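Local coordinates for transcriptional regulator (Saccharomonospora viridis, PDB 4KWA), which probably binds DNA as a TetR-family transcriptional repressor, this chain being the C-terminal, TetR-type part of a longer protein, and holds a choline ion in its ligand-binding domain, at residues K49-V60 and N112-A122. Residues are numbered along the deposited sequence; the frame is centred on the assembly and turned at random.
Sequences KDILLEALRRNV and NPKIRDLYNDA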
ATOM      1  N   LYS A  49      16.187  -4.585 -13.434  1.00 35.77           N
ATOM      2  CA  LYS A  49      16.147  -4.220 -11.995  1.00 37.42           C
ATOM      3  C   LYS A  49      17.063  -3.090 -11.735  1.00 32.19           C
ATOM      4  O   LYS A  49      16.857  -2.307 -10.793  1.00 28.46           O
ATOM      5  CB  LYS A  49      16.516  -5.398 -11.039  1.00 43.74           C
ATOM      6  CG  LYS A  49      15.457  -6.478 -10.943  1.00 54.90           C
ATOM      7  CD  LYS A  49      15.878  -7.636 -10.030  1.00 65.26           C
ATOM      8  CE  LYS A  49      17.124  -8.368 -10.505  1.00 83.10           C
ATOM      9  NZ  LYS A  49      17.403  -9.579  -9.675  1.00 89.77           N
ATOM     10  N   ASP A  50      18.145  -2.992 -12.496  1.00 29.42           N
ATOM     11  CA  ASP A  50      18.991  -1.821 -12.303  1.00 32.66           C
ATOM     12  C   ASP A  50      18.342  -0.558 -12.771  1.00 35.71           C
ATOM     13  O   ASP A  50      18.571   0.493 -12.143  1.00 32.54           O
ATOM     14  CB  ASP A  50      20.337  -1.911 -12.978  1.00 35.26           C
ATOM     15  CG  ASP A  50      21.351  -2.557 -12.099  1.00 53.43           C
ATOM     16  OD1 ASP A  50      21.088  -3.687 -11.612  1.00 45.31           O
ATOM     17  OD2 ASP A  50      22.380  -1.902 -11.862  1.00 59.32           O
ATOM     18  N   ILE A  51      17.587  -0.609 -13.879  1.00 33.36           N
ATOM     19  CA  ILE A  51      16.853   0.605 -14.321  1.00 34.01           C
ATOM     20  C   ILE A  51      15.863   1.043 -13.191  1.00 34.04           C
ATOM     21  O   ILE A  51      15.789   2.233 -12.857  1.00 30.82           O
ATOM     22  CB  ILE A  51      16.088   0.402 -15.635  1.00 38.14           C
ATOM     23  CG1 ILE A  51      17.071  -0.028 -16.713  1.00 41.80           C
ATOM     24  CG2 ILE A  51      15.345   1.720 -16.020  1.00 40.95           C
ATOM     25  CD1 ILE A  51      16.405  -0.267 -18.043  1.00 44.11           C
ATOM     26  N   LEU A  52      15.158   0.094 -12.572  1.00 27.75           N
ATOM     27  CA  LEU A  52      14.202   0.428 -11.501  1.00 32.65           C
ATOM     28  C   LEU A  52      14.955   1.043 -10.295  1.00 31.96           C
ATOM     29  O   LEU A  52      14.592   2.130  -9.809  1.00 37.19           O
ATOM     30  CB  LEU A  52      13.434  -0.794 -11.027  1.00 29.33           C
ATOM     31  CG  LEU A  52      12.385  -0.689  -9.899  1.00 28.78           C
ATOM     32  CD1 LEU A  52      11.386   0.385 -10.214  1.00 27.33           C
ATOM     33  CD2 LEU A  52      11.686  -1.977  -9.590  1.00 34.94           C
ATOM     34  N   LEU A  53      16.057   0.390  -9.901  1.00 28.60           N
ATOM     35  CA  LEU A  53      16.768   0.871  -8.727  1.00 28.44           C
ATOM     36  C   LEU A  53      17.277   2.313  -8.972  1.00 30.46           C
ATOM     37  O   LEU A  53      17.150   3.198  -8.098  1.00 30.39           O
ATOM     38  CB  LEU A  53      17.918  -0.090  -8.399  1.00 29.77           C
ATOM     39  CG  LEU A  53      18.816   0.308  -7.264  1.00 32.36           C
ATOM     40  CD1 LEU A  53      18.031   0.106  -6.003  1.00 33.94           C
ATOM     41  CD2 LEU A  53      20.080  -0.575  -7.352  1.00 29.68           C
ATOM     42  N   GLU A  54      17.880   2.547 -10.127  1.00 29.37           N
ATOM     43  CA  GLU A  54      18.491   3.878 -10.361  1.00 30.56           C
ATOM     44  C   GLU A  54      17.461   4.965 -10.621  1.00 31.18           C
ATOM     45  O   GLU A  54      17.640   6.186 -10.265  1.00 31.05           O
ATOM     46  CB  GLU A  54      19.523   3.774 -11.488  1.00 33.03           C
ATOM     47  CG  GLU A  54      20.717   2.855 -11.160  1.00 38.93           C
ATOM     48  CD  GLU A  54      21.498   3.289  -9.898  1.00 46.38           C
ATOM     49  OE1 GLU A  54      21.474   4.512  -9.596  1.00 45.23           O
ATOM     50  OE2 GLU A  54      22.149   2.432  -9.221  1.00 44.03           O
ATOM     51  N   ALA A  55      16.316   4.523 -11.163  1.00 29.08           N
ATOM     52  CA  ALA A  55      15.191   5.458 -11.393  1.00 26.61           C
ATOM     53  C   ALA A  55      14.586   5.853 -10.039  1.00 26.80           C
ATOM     54  O   ALA A  55      14.258   7.047  -9.802  1.00 31.29           O
ATOM     55  CB  ALA A  55      14.074   4.791 -12.267  1.00 29.37           C
ATOM     56  N   LEU A  56      14.565   4.917  -9.127  1.00 29.82           N
ATOM     57  CA  LEU A  56      13.989   5.197  -7.788  1.00 30.96           C
ATOM     58  C   LEU A  56      14.964   6.167  -7.074  1.00 31.60           C
ATOM     59  O   LEU A  56      14.544   7.118  -6.415  1.00 29.78           O
ATOM     60  CB  LEU A  56      13.908   3.945  -6.959  1.00 28.11           C
ATOM     61  CG  LEU A  56      12.891   2.932  -7.429  1.00 35.83           C
ATOM     62  CD1 LEU A  56      13.072   1.618  -6.709  1.00 37.91           C
ATOM     63  CD2 LEU A  56      11.510   3.458  -7.159  1.00 43.73           C
ATOM     64  N   ARG A  57      16.245   5.897  -7.170  1.00 31.92           N
ATOM     65  CA  ARG A  57      17.199   6.754  -6.494  1.00 30.93           C
ATOM     66  C   ARG A  57      17.091   8.184  -6.993  1.00 34.71           C
ATOM     67  O   ARG A  57      17.063   9.149  -6.202  1.00 28.95           O
ATOM     68  CB  ARG A  57      18.610   6.245  -6.709  1.00 34.58           C
ATOM     69  CG  ARG A  57      19.654   6.796  -5.731  1.00 38.08           C
ATOM     70  CD  ARG A  57      21.066   6.371  -6.095  1.00 47.80           C
ATOM     71  NE  ARG A  57      21.181   4.960  -6.517  1.00 50.93           N
ATOM     72  CZ  ARG A  57      21.176   3.914  -5.709  1.00 43.91           C
ATOM     73  NH1 ARG A  57      21.362   2.691  -6.204  1.00 42.16           N
ATOM     74  NH2 ARG A  57      21.077   4.098  -4.403  1.00 50.18           N
ATOM     75  N   ARG A  58      16.973   8.329  -8.318  1.00 30.68           N
ATOM     76  CA  ARG A  58      16.846   9.669  -8.900  1.00 28.86           C
ATOM     77  C   ARG A  58      15.552  10.346  -8.450  1.00 31.44           C
ATOM     78  O   ARG A  58      15.504  11.550  -8.124  1.00 30.90           O
ATOM     79  CB  ARG A  58      16.918   9.631 -10.461  1.00 32.66           C
ATOM     80  CG  ARG A  58      16.882  11.039 -11.073  1.00 39.70           C
ATOM     81  CD  ARG A  58      16.880  10.944 -12.625  1.00 45.08           C
ATOM     82  NE  ARG A  58      16.384  12.187 -13.224  1.00 47.60           N
ATOM     83  CZ  ARG A  58      15.120  12.444 -13.552  1.00 51.84           C
ATOM     84  NH1 ARG A  58      14.143  11.536 -13.369  1.00 51.46           N
ATOM     85  NH2 ARG A  58      14.828  13.638 -14.080  1.00 47.20           N
ATOM     86  N   ASN A  59      14.478   9.588  -8.368  1.00 30.17           N
ATOM     87  CA  ASN A  59      13.248  10.202  -7.978  1.00 31.96           C
ATOM     88  C   ASN A  59      13.218  10.575  -6.525  1.00 28.90           C
ATOM     89  O   ASN A  59      12.588  11.570  -6.160  1.00 31.90           O
ATOM     90  CB  ASN A  59      12.084   9.281  -8.331  1.00 33.99           C
ATOM     91  CG  ASN A  59      10.803   9.806  -7.814  1.00 37.52           C
ATOM     92  OD1 ASN A  59      10.463   9.534  -6.632  1.00 38.58           O
ATOM     93  ND2 ASN A  59      10.215  10.728  -8.552  1.00 41.57           N
ATOM     94  N   VAL A  60      13.819   9.766  -5.667  1.00 35.25           N
ATOM     95  CA  VAL A  60      13.823  10.081  -4.204  1.00 35.69           C
ATOM     96  C   VAL A  60      14.531  11.396  -4.049  1.00 35.92           C
ATOM     97  O   VAL A  60      14.089  12.236  -3.268  1.00 31.44           O
ATOM     98  CB  VAL A  60      14.496   8.976  -3.365  1.00 31.97           C
ATOM     99  CG1 VAL A  60      15.022   9.449  -1.981  1.00 33.68           C
ATOM    100  CG2 VAL A  60      13.595   7.762  -3.300  1.00 35.99           C
ATOM    101  N   ASN A 112      13.520  -7.984  -3.488  1.00 41.17           N
ATOM    102  CA  ASN A 112      14.823  -7.412  -3.928  1.00 38.50           C
ATOM    103  C   ASN A 112      15.387  -6.555  -2.772  1.00 40.48           C
ATOM    104  O   ASN A 112      14.758  -5.545  -2.458  1.00 30.18           O
ATOM    105  CB  ASN A 112      14.565  -6.470  -5.170  1.00 35.82           C
ATOM    106  CG  ASN A 112      15.825  -5.865  -5.779  1.00 39.51           C
ATOM    107  OD1 ASN A 112      16.758  -5.515  -5.088  1.00 42.33           O
ATOM    108  ND2 ASN A 112      15.817  -5.659  -7.091  1.00 49.56           N
ATOM    109  N   PRO A 113      16.556  -6.937  -2.187  1.00 45.09           N
ATOM    110  CA  PRO A 113      17.228  -6.274  -1.019  1.00 33.06           C
ATOM    111  C   PRO A 113      17.749  -4.904  -1.310  1.00 38.02           C
ATOM    112  O   PRO A 113      17.661  -4.078  -0.417  1.00 37.38           O
ATOM    113  CB  PRO A 113      18.392  -7.239  -0.639  1.00 43.65           C
ATOM    114  CG  PRO A 113      18.634  -8.083  -1.836  1.00 48.06           C
ATOM    115  CD  PRO A 113      17.344  -8.104  -2.671  1.00 49.55           C
ATOM    116  N   LYS A 114      18.192  -4.608  -2.558  1.00 33.41           N
ATOM    117  CA  LYS A 114      18.671  -3.279  -2.854  1.00 39.45           C
ATOM    118  C   LYS A 114      17.470  -2.320  -2.881  1.00 28.42           C
ATOM    119  O   LYS A 114      17.582  -1.242  -2.365  1.00 32.78           O
ATOM    120  CB  LYS A 114      19.517  -3.153  -4.123  1.00 37.09           C
ATOM    121  CG  LYS A 114      20.849  -3.941  -4.042  1.00 41.87           C
ATOM    122  CD  LYS A 114      21.805  -3.665  -5.190  1.00 51.09           C
ATOM    123  CE  LYS A 114      21.430  -4.305  -6.522  1.00 53.04           C
ATOM    124  NZ  LYS A 114      22.541  -4.214  -7.537  1.00 51.01           N
ATOM    125  N   ILE A 115      16.356  -2.728  -3.474  1.00 29.81           N
ATOM    126  CA  ILE A 115      15.165  -1.953  -3.523  1.00 30.39           C
ATOM    127  C   ILE A 115      14.615  -1.774  -2.108  1.00 25.95           C
ATOM    128  O   ILE A 115      14.245  -0.647  -1.762  1.00 28.39           O
ATOM    129  CB  ILE A 115      14.086  -2.546  -4.456  1.00 31.96           C
ATOM    130  CG1 ILE A 115      14.576  -2.628  -5.915  1.00 39.48           C
ATOM    131  CG2 ILE A 115      12.771  -1.755  -4.343  1.00 35.69           C
ATOM    132  CD1 ILE A 115      14.710  -1.310  -6.583  1.00 45.36           C
ATOM    133  N   ARG A 116      14.587  -2.843  -1.320  1.00 28.79           N
ATOM    134  CA  ARG A 116      14.138  -2.819   0.055  1.00 31.07           C
ATOM    135  C   ARG A 116      14.935  -1.793   0.889  1.00 29.84           C
ATOM    136  O   ARG A 116      14.353  -1.010   1.669  1.00 27.00           O
ATOM    137  CB  ARG A 116      14.256  -4.229   0.725  1.00 31.87           C
ATOM    138  CG  ARG A 116      13.509  -4.329   2.038  1.00 35.76           C
ATOM    139  CD  ARG A 116      13.820  -5.515   2.969  1.00 49.44           C
ATOM    140  NE  ARG A 116      13.475  -6.808   2.423  1.00 62.33           N
ATOM    141  CZ  ARG A 116      14.327  -7.803   2.117  1.00 75.54           C
ATOM    142  NH1 ARG A 116      15.644  -7.728   2.363  1.00 63.96           N
ATOM    143  NH2 ARG A 116      13.834  -8.924   1.600  1.00 74.30           N
ATOM    144  N   ASP A 117      16.246  -1.791   0.706  1.00 33.01           N
ATOM    145  CA  ASP A 117      17.153  -0.881   1.442  1.00 30.93           C
ATOM    146  C   ASP A 117      16.946   0.556   1.000  1.00 36.76           C
ATOM    147  O   ASP A 117      16.890   1.463   1.811  1.00 32.75           O
ATOM    148  CB  ASP A 117      18.632  -1.229   1.197  1.00 32.40           C
ATOM    149  CG  ASP A 117      19.067  -2.533   1.876  1.00 41.32           C
ATOM    150  OD1 ASP A 117      18.233  -3.127   2.608  1.00 41.18           O
ATOM    151  OD2 ASP A 117      20.246  -2.961   1.620  1.00 38.03           O
ATOM    152  N   LEU A 118      16.805   0.792  -0.301  1.00 28.70           N
ATOM    153  CA  LEU A 118      16.545   2.102  -0.757  1.00 32.62           C
ATOM    154  C   LEU A 118      15.197   2.604  -0.236  1.00 30.91           C
ATOM    155  O   LEU A 118      15.120   3.744   0.238  1.00 30.10           O
ATOM    156  CB  LEU A 118      16.620   2.134  -2.280  1.00 36.16           C
ATOM    157  CG  LEU A 118      16.461   3.512  -2.971  1.00 39.23           C
ATOM    158  CD1 LEU A 118      17.116   3.533  -4.306  1.00 35.39           C
ATOM    159  CD2 LEU A 118      14.993   3.942  -3.140  1.00 41.66           C
ATOM    160  N   TYR A 119      14.140   1.790  -0.338  1.00 29.37           N
ATOM    161  CA  TYR A 119      12.833   2.203   0.146  1.00 27.72           C
ATOM    162  C   TYR A 119      12.870   2.542   1.670  1.00 26.33           C
ATOM    163  O   TYR A 119      12.326   3.581   2.111  1.00 26.15           O
ATOM    164  CB  TYR A 119      11.788   1.086  -0.065  1.00 27.38           C
ATOM    165  CG  TYR A 119      10.451   1.459   0.597  1.00 26.24           C
ATOM    166  CD1 TYR A 119       9.652   2.411   0.030  1.00 32.52           C
ATOM    167  CD2 TYR A 119       9.967   0.805   1.771  1.00 30.71           C
ATOM    168  CE1 TYR A 119       8.467   2.811   0.645  1.00 37.24           C
ATOM    169  CE2 TYR A 119       8.780   1.218   2.389  1.00 32.08           C
ATOM    170  CZ  TYR A 119       8.025   2.162   1.787  1.00 36.99           C
ATOM    171  OH  TYR A 119       6.848   2.506   2.331  1.00 45.39           O
ATOM    172  N   ASN A 120      13.571   1.747   2.413  1.00 27.44           N
ATOM    173  CA  ASN A 120      13.650   1.988   3.827  1.00 28.39           C
ATOM    174  C   ASN A 120      14.377   3.227   4.139  1.00 28.75           C
ATOM    175  O   ASN A 120      13.987   3.931   5.110  1.00 31.63           O
ATOM    176  CB  ASN A 120      14.257   0.842   4.565  1.00 28.62           C
ATOM    177  CG  ASN A 120      13.232  -0.281   4.818  1.00 38.31           C
ATOM    178  OD1 ASN A 120      12.145  -0.019   5.351  1.00 48.34           O
ATOM    179  ND2 ASN A 120      13.630  -1.511   4.588  1.00 43.70           N
ATOM    180  N   ASP A 121      15.496   3.443   3.507  1.00 28.35           N
ATOM    181  CA  ASP A 121      16.160   4.724   3.808  1.00 30.47           C
ATOM    182  C   ASP A 121      15.288   5.895   3.401  1.00 30.43           C
ATOM    183  O   ASP A 121      15.329   6.909   4.055  1.00 28.48           O
ATOM    184  CB  ASP A 121      17.447   4.856   3.039  1.00 35.65           C
ATOM    185  CG  ASP A 121      18.514   3.978   3.565  1.00 40.20           C
ATOM    186  OD1 ASP A 121      18.329   3.370   4.658  1.00 38.45           O
ATOM    187  OD2 ASP A 121      19.514   3.891   2.858  1.00 42.16           O
ATOM    188  N   ALA A 122      14.593   5.852   2.254  1.00 28.46           N
ATOM    189  CA  ALA A 122      13.766   6.970   1.858  1.00 29.35           C
ATOM    190  C   ALA A 122      12.597   7.157   2.890  1.00 32.21           C
ATOM    191  O   ALA A 122      12.321   8.267   3.314  1.00 28.21           O
ATOM    192  CB  ALA A 122      13.172   6.824   0.447  1.00 32.54           C
TER
HETATM  193  O   HOH W   1      17.566  -3.683  -8.255  1.00 44.89           O
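L118 reaches from helix 113-139 into a hole on helix 48-71 formed by L53, L56, R57 and V60. This is knobs-into-holes packing of two nearly parallel helices, their axes 8° apart in direction. In the TetR fold it packs the helix that links the DNA-binding head to the ligand-binding domain against helix 113-139 of that domain. With CG anti to the backbone N (chi1 -176°), L118 carries both methyls to the other helix. They divide the hole. CD1 lies 3.8 Å from L53 O and also meets R57 N, while CD2 turns to L56 CB and V60 CG2.

The tight part of the contact is the buried group of L52, L53, L56 and I115. I115 CD1 is wedged among the three leucines, and it presses on L56 CD1 at 3.4 Å, closer than usual for two carbons. W14 of helix 2-20 and V101 and V105 of helix 94-109 also pack on L56. Further along, at a partly exposed end, A122 CB fits against both methyls of V60, nearest CG2 at 3.9 Å. The side chain of A122 is about 5 Å from the bound choline, so this end borders the ligand site.

The other side is looser and faces solvent. K114 lays its chain across L53, with CD and CE by L53 CD2. Its NZ stays 4.4 Å from D50 OD1, too far for a salt bridge. R57 grips E54 side-on through NE and NH1, which probably helps to fix the guanidinium. L118 CD1 lies over one face of that group, toward its rim near NH2. No direct hydrogen bond joins the two segments. N112 is the N-cap of helix 113-139, and its OD1 accepts from I115 N and, weakly, from K114 N. Its ND2 donates to a water at 2.9 Å, and that water donates to K49 O at 3.0 Å.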